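Local coordinates for putative alpha-L-fucosidase (PDB 4H41), which is a putative alpha-L-fucosidase of a gut bacterium, built on a TIM-barrel fold and probably acting on fucose-containing host glycans, at residues Ser156-Arg168 with Ile187-Asp200. Residues are numbered along the deposited sequence; the frame is centred on the assembly and turned at random.
Sequences SFGGWYISGEISR and ISNGLPTFISPWID
Trp-160 N donates to Pro-192 O, Trp-160 O accepts from Phe-194 N, and Ile-162 N reaches Phe-194 O at 2.8 Å: a parallel ladder between strands 157-162 and 193-195, joined through helix 173-187 as a right-handed beta-alpha-beta crossover of the TIM barrel. Past the strands the chains part and meet again where Trp-198 N donates to Ile-166 O at 3.0 Å.

Apolar packing covers both faces. Toward the helices, Ile-162 sets CB against Ile-195 CG2 at 3.8 Å, branched side chains suiting a layer that helices 173-187 and 219-233 close. Trp-160 packs on the end of the crossover helix, its CZ2 against Ile-187 CG2 and its indole edge beside Ser-188, whose OG accepts from Leu-191 N in an ST motif and is also hydrogen-bonded to Cys-184 O. On the barrel-interior face, Tyr-161 lays CD1 over the Phe-194 ring, 3.5 Å from CZ, the planes inclined at 42°. With CG anti to the backbone N (chi1 167°), Tyr-161 carries OH to a water that also binds Ile-162 O and Ser-196 N.

Beyond the strand ends, Ser-167 CB sits 3.4 Å from the centroid of the Trp-198 five-membered ring, a CH-pi contact over the face, while Glu-165 CB meets the indole edge. A small serine lets the backbone come this close. A second water links Trp-198 NE1, Ser-167 OG and Asp-200 OD1. With alanine in place of Trp-198, Ser-167 CB would probably lose the ring face it rests on, and this water its indole donor.

Arg-168 NH1 meets the anti lone pair of Asp-200 OD2 at 2.8 Å, in the guanidinium plane. Glu-225 and Arg-213 extend this salt bridge into a charged network, so the chemistry passes from a hydrogen-bonded, apolar barrel wall to loops joined by water and charge.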
loop_
_atom_site.group_PDB
_atom_site.type_symbol
_atom_site.label_atom_id
_atom_site.label_comp_id
_atom_site.label_asym_id
_atom_site.label_seq_id
_atom_site.Cartn_x
_atom_site.Cartn_y
_atom_site.Cartn_z
ATOM N N SER B 156 29.396 19.691 8.571
ATOM C CA SER B 156 28.829 18.875 7.503
ATOM C C SER B 156 27.887 19.637 6.548
ATOM O O SER B 156 27.454 19.058 5.569
ATOM C CB SER B 156 28.126 17.685 8.119
ATOM O OG SER B 156 27.052 18.141 8.923
ATOM N N PHE B 157 27.572 20.913 6.807
ATOM C CA PHE B 157 26.725 21.691 5.887
ATOM C C PHE B 157 27.523 21.941 4.608
ATOM O O PHE B 157 28.405 22.801 4.586
ATOM C CB PHE B 157 26.281 23.004 6.555
ATOM C CG PHE B 157 25.112 23.675 5.861
ATOM C CD1 PHE B 157 25.260 24.248 4.604
ATOM C CD2 PHE B 157 23.891 23.814 6.503
ATOM C CE1 PHE B 157 24.186 24.876 3.971
ATOM C CE2 PHE B 157 22.828 24.482 5.882
ATOM C CZ PHE B 157 22.984 25.010 4.623
ATOM N N GLY B 158 27.225 21.189 3.554
ATOM C CA GLY B 158 28.026 21.209 2.346
ATOM C C GLY B 158 27.416 21.616 1.042
ATOM O O GLY B 158 28.103 21.565 0.024
ATOM N N GLY B 159 26.154 21.966 1.049
ATOM C CA GLY B 159 25.481 22.298 -0.189
ATOM C C GLY B 159 24.027 22.629 -0.036
ATOM O O GLY B 159 23.466 22.532 1.062
ATOM N N TRP B 160 23.431 23.025 -1.150
ATOM C CA TRP B 160 22.044 23.447 -1.239
ATOM C C TRP B 160 21.315 22.689 -2.316
ATOM O O TRP B 160 21.846 22.498 -3.408
ATOM C CB TRP B 160 21.985 24.937 -1.583
ATOM C CG TRP B 160 22.774 25.816 -0.657
ATOM C CD1 TRP B 160 24.078 26.167 -0.776
ATOM C CD2 TRP B 160 22.284 26.471 0.526
ATOM N NE1 TRP B 160 24.411 27.089 0.200
ATOM C CE2 TRP B 160 23.337 27.265 1.034
ATOM C CE3 TRP B 160 21.052 26.474 1.202
ATOM C CZ2 TRP B 160 23.199 28.053 2.185
ATOM C CZ3 TRP B 160 20.903 27.304 2.320
ATOM C CH2 TRP B 160 21.972 28.076 2.797
ATOM N N TYR B 161 20.092 22.287 -2.036
ATOM C CA TYR B 161 19.240 21.629 -3.003
ATOM C C TYR B 161 18.109 22.600 -3.321
ATOM O O TYR B 161 17.348 22.984 -2.424
ATOM C CB TYR B 161 18.735 20.270 -2.490
ATOM C CG TYR B 161 17.615 19.728 -3.344
ATOM C CD1 TYR B 161 17.809 19.475 -4.702
ATOM C CD2 TYR B 161 16.344 19.549 -2.826
ATOM C CE1 TYR B 161 16.769 19.021 -5.508
ATOM C CE2 TYR B 161 15.305 19.051 -3.612
ATOM C CZ TYR B 161 15.515 18.830 -4.969
ATOM O OH TYR B 161 14.513 18.436 -5.800
ATOM N N ILE B 162 18.013 23.027 -4.573
ATOM C CA ILE B 162 16.964 23.966 -5.022
ATOM C C ILE B 162 15.765 23.093 -5.362
ATOM O O ILE B 162 15.748 22.410 -6.389
ATOM C CB ILE B 162 17.496 24.845 -6.177
ATOM C CG1 ILE B 162 18.725 25.658 -5.707
ATOM C CG2 ILE B 162 16.395 25.774 -6.701
ATOM C CD1 ILE B 162 19.569 26.162 -6.805
ATOM N N SER B 163 14.825 23.015 -4.414
ATOM C CA SER B 163 13.745 22.036 -4.392
ATOM C C SER B 163 12.534 22.321 -5.288
ATOM O O SER B 163 11.649 21.457 -5.363
ATOM C CB SER B 163 13.267 21.838 -2.945
ATOM O OG SER B 163 12.883 23.083 -2.398
ATOM N N GLY B 164 12.523 23.440 -5.994
ATOM C CA GLY B 164 11.466 23.747 -6.952
ATOM C C GLY B 164 11.527 22.826 -8.157
ATOM O O GLY B 164 12.408 22.990 -9.004
ATOM N N GLU B 165 10.652 21.805 -8.217
ATOM C CA GLU B 165 10.692 20.804 -9.292
ATOM C C GLU B 165 9.893 21.185 -10.517
ATOM O O GLU B 165 8.712 21.492 -10.402
ATOM C CB GLU B 165 10.145 19.452 -8.812
ATOM C CG GLU B 165 10.985 18.705 -7.825
ATOM C CD GLU B 165 10.263 17.463 -7.334
ATOM O OE1 GLU B 165 9.708 16.700 -8.166
ATOM O OE2 GLU B 165 10.225 17.280 -6.098
ATOM N N ILE B 166 10.502 21.027 -11.701
ATOM C CA ILE B 166 9.855 21.235 -12.982
ATOM C C ILE B 166 10.262 20.116 -13.924
ATOM O O ILE B 166 11.204 19.380 -13.632
ATOM C CB ILE B 166 10.222 22.631 -13.595
ATOM C CG1 ILE B 166 11.708 22.708 -14.058
ATOM C CG2 ILE B 166 9.875 23.772 -12.642
ATOM C CD1 ILE B 166 12.077 23.947 -14.858
ATOM N N SER B 167 9.582 20.012 -15.065
ATOM C CA SER B 167 9.983 19.131 -16.158
ATOM C C SER B 167 10.071 19.840 -17.495
ATOM O O SER B 167 10.735 19.333 -18.393
ATOM C CB SER B 167 9.023 17.952 -16.291
ATOM O OG SER B 167 7.732 18.374 -16.679
ATOM N N ARG B 168 9.329 20.936 -17.673
ATOM C CA ARG B 168 9.239 21.675 -18.924
ATOM C C ARG B 168 9.468 23.155 -18.694
ATOM O O ARG B 168 9.483 23.609 -17.540
ATOM C CB ARG B 168 7.810 21.475 -19.489
ATOM C CG ARG B 168 7.415 20.029 -19.815
ATOM C CD ARG B 168 8.206 19.454 -20.972
ATOM N NE ARG B 168 7.946 20.186 -22.206
ATOM C CZ ARG B 168 7.017 19.885 -23.111
ATOM N NH1 ARG B 168 6.207 18.849 -22.923
ATOM N NH2 ARG B 168 6.880 20.630 -24.200
ATOM N N ILE B 187 25.779 33.672 0.195
ATOM C CA ILE B 187 25.801 33.612 1.647
ATOM C C ILE B 187 26.777 32.571 2.145
ATOM O O ILE B 187 27.263 32.698 3.257
ATOM C CB ILE B 187 24.374 33.386 2.231
ATOM C CG1 ILE B 187 24.265 33.973 3.645
ATOM C CG2 ILE B 187 23.947 31.890 2.184
ATOM C CD1 ILE B 187 22.936 34.039 4.144
ATOM N N SER B 188 27.010 31.501 1.375
ATOM C CA SER B 188 27.826 30.378 1.843
ATOM C C SER B 188 29.222 30.364 1.248
ATOM O O SER B 188 29.941 29.376 1.422
ATOM C CB SER B 188 27.129 29.063 1.514
ATOM O OG SER B 188 27.096 28.816 0.117
ATOM N N ASN B 189 29.597 31.425 0.559
ATOM C CA ASN B 189 30.900 31.548 -0.093
ATOM C C ASN B 189 31.128 30.423 -1.122
ATOM O O ASN B 189 32.192 29.821 -1.180
ATOM C CB ASN B 189 32.033 31.596 0.959
ATOM C CG ASN B 189 33.373 32.012 0.379
ATOM O OD1 ASN B 189 33.441 32.761 -0.600
ATOM N ND2 ASN B 189 34.456 31.466 0.910
ATOM N N GLY B 190 30.104 30.149 -1.910
ATOM C CA GLY B 190 30.191 29.238 -3.035
ATOM C C GLY B 190 29.958 27.766 -2.831
ATOM O O GLY B 190 30.432 26.982 -3.633
ATOM N N LEU B 191 29.177 27.346 -1.836
ATOM C CA LEU B 191 28.895 25.909 -1.734
ATOM C C LEU B 191 28.115 25.428 -2.960
ATOM O O LEU B 191 27.401 26.199 -3.619
ATOM C CB LEU B 191 28.083 25.608 -0.477
ATOM C CG LEU B 191 28.793 25.774 0.845
ATOM C CD1 LEU B 191 27.850 25.448 1.987
ATOM C CD2 LEU B 191 30.013 24.871 0.934
ATOM N N PRO B 192 28.226 24.148 -3.272
ATOM C CA PRO B 192 27.508 23.627 -4.442
ATOM C C PRO B 192 26.005 23.691 -4.325
ATOM O O PRO B 192 25.448 23.611 -3.231
ATOM C CB PRO B 192 27.964 22.167 -4.539
ATOM C CG PRO B 192 28.680 21.861 -3.300
ATOM C CD PRO B 192 29.094 23.128 -2.649
ATOM N N THR B 193 25.349 23.814 -5.468
ATOM C CA THR B 193 23.890 23.820 -5.591
ATOM C C THR B 193 23.459 22.820 -6.671
ATOM O O THR B 193 24.207 22.541 -7.609
ATOM C CB THR B 193 23.421 25.222 -5.987
ATOM O OG1 THR B 193 24.079 25.513 -7.212
ATOM C CG2 THR B 193 23.757 26.304 -4.942
ATOM N N PHE B 194 22.273 22.295 -6.559
ATOM C CA PHE B 194 21.740 21.423 -7.620
ATOM C C PHE B 194 20.235 21.451 -7.616
ATOM O O PHE B 194 19.603 21.881 -6.633
ATOM C CB PHE B 194 22.283 19.980 -7.538
ATOM C CG PHE B 194 21.609 19.044 -6.563
ATOM C CD1 PHE B 194 21.888 19.109 -5.203
ATOM C CD2 PHE B 194 20.781 18.021 -7.017
ATOM C CE1 PHE B 194 21.304 18.198 -4.305
ATOM C CE2 PHE B 194 20.159 17.161 -6.130
ATOM C CZ PHE B 194 20.468 17.211 -4.785
ATOM N N ILE B 195 19.669 21.024 -8.759
ATOM C CA ILE B 195 18.240 20.851 -8.973
ATOM C C ILE B 195 17.978 19.369 -9.324
ATOM O O ILE B 195 18.871 18.686 -9.811
ATOM C CB ILE B 195 17.680 21.812 -10.058
ATOM C CG1 ILE B 195 18.377 21.648 -11.425
ATOM C CG2 ILE B 195 17.695 23.250 -9.578
ATOM C CD1 ILE B 195 17.636 22.289 -12.558
ATOM N N SER B 196 16.766 18.901 -9.112
ATOM C CA SER B 196 16.352 17.542 -9.472
ATOM C C SER B 196 14.986 17.592 -10.181
ATOM O O SER B 196 13.934 17.265 -9.619
ATOM C CB SER B 196 16.334 16.600 -8.269
ATOM O OG SER B 196 16.105 15.272 -8.733
ATOM N N PRO B 197 14.996 18.071 -11.428
ATOM C CA PRO B 197 13.749 18.111 -12.221
ATOM C C PRO B 197 13.352 16.700 -12.673
ATOM O O PRO B 197 14.042 15.744 -12.344
ATOM C CB PRO B 197 14.143 18.981 -13.417
ATOM C CG PRO B 197 15.617 18.729 -13.586
ATOM C CD PRO B 197 16.155 18.512 -12.223
ATOM N N TRP B 198 12.278 16.572 -13.433
ATOM C CA TRP B 198 11.852 15.272 -13.971
ATOM C C TRP B 198 11.661 15.418 -15.484
ATOM O O TRP B 198 11.705 16.526 -16.005
ATOM C CB TRP B 198 10.609 14.719 -13.242
ATOM C CG TRP B 198 9.287 15.310 -13.625
ATOM C CD1 TRP B 198 8.405 14.808 -14.532
ATOM C CD2 TRP B 198 8.617 16.397 -12.973
ATOM N NE1 TRP B 198 7.268 15.594 -14.573
ATOM C CE2 TRP B 198 7.354 16.545 -13.593
ATOM C CE3 TRP B 198 8.993 17.322 -11.988
ATOM C CZ2 TRP B 198 6.494 17.602 -13.288
ATOM C CZ3 TRP B 198 8.104 18.323 -11.638
ATOM C CH2 TRP B 198 6.897 18.487 -12.310
ATOM N N ILE B 199 11.579 14.302 -16.187
ATOM C CA ILE B 199 11.394 14.266 -17.639
ATOM C C ILE B 199 9.911 14.106 -17.877
ATOM O O ILE B 199 9.301 13.235 -17.285
ATOM C CB ILE B 199 12.212 13.144 -18.334
ATOM C CG1 ILE B 199 13.719 13.282 -17.989
ATOM C CG2 ILE B 199 11.960 13.170 -19.853
ATOM C CD1 ILE B 199 14.543 12.058 -18.293
ATOM N N ASP B 200 9.341 14.884 -18.779
ATOM C CA ASP B 200 7.888 14.841 -19.042
ATOM C C ASP B 200 7.525 13.654 -19.967
ATOM O O ASP B 200 6.976 13.826 -21.071
ATOM C CB ASP B 200 7.488 16.171 -19.678
ATOM C CG ASP B 200 6.009 16.348 -19.895
ATOM O OD1 ASP B 200 5.219 15.833 -19.060
ATOM O OD2 ASP B 200 5.637 16.991 -20.895
HETATM O O HOH W 1 14.692 20.389 -7.855
HETATM O O HOH W 2 10.940 16.927 -19.977
HETATM O O HOH W 3 5.418 16.518 -16.518
#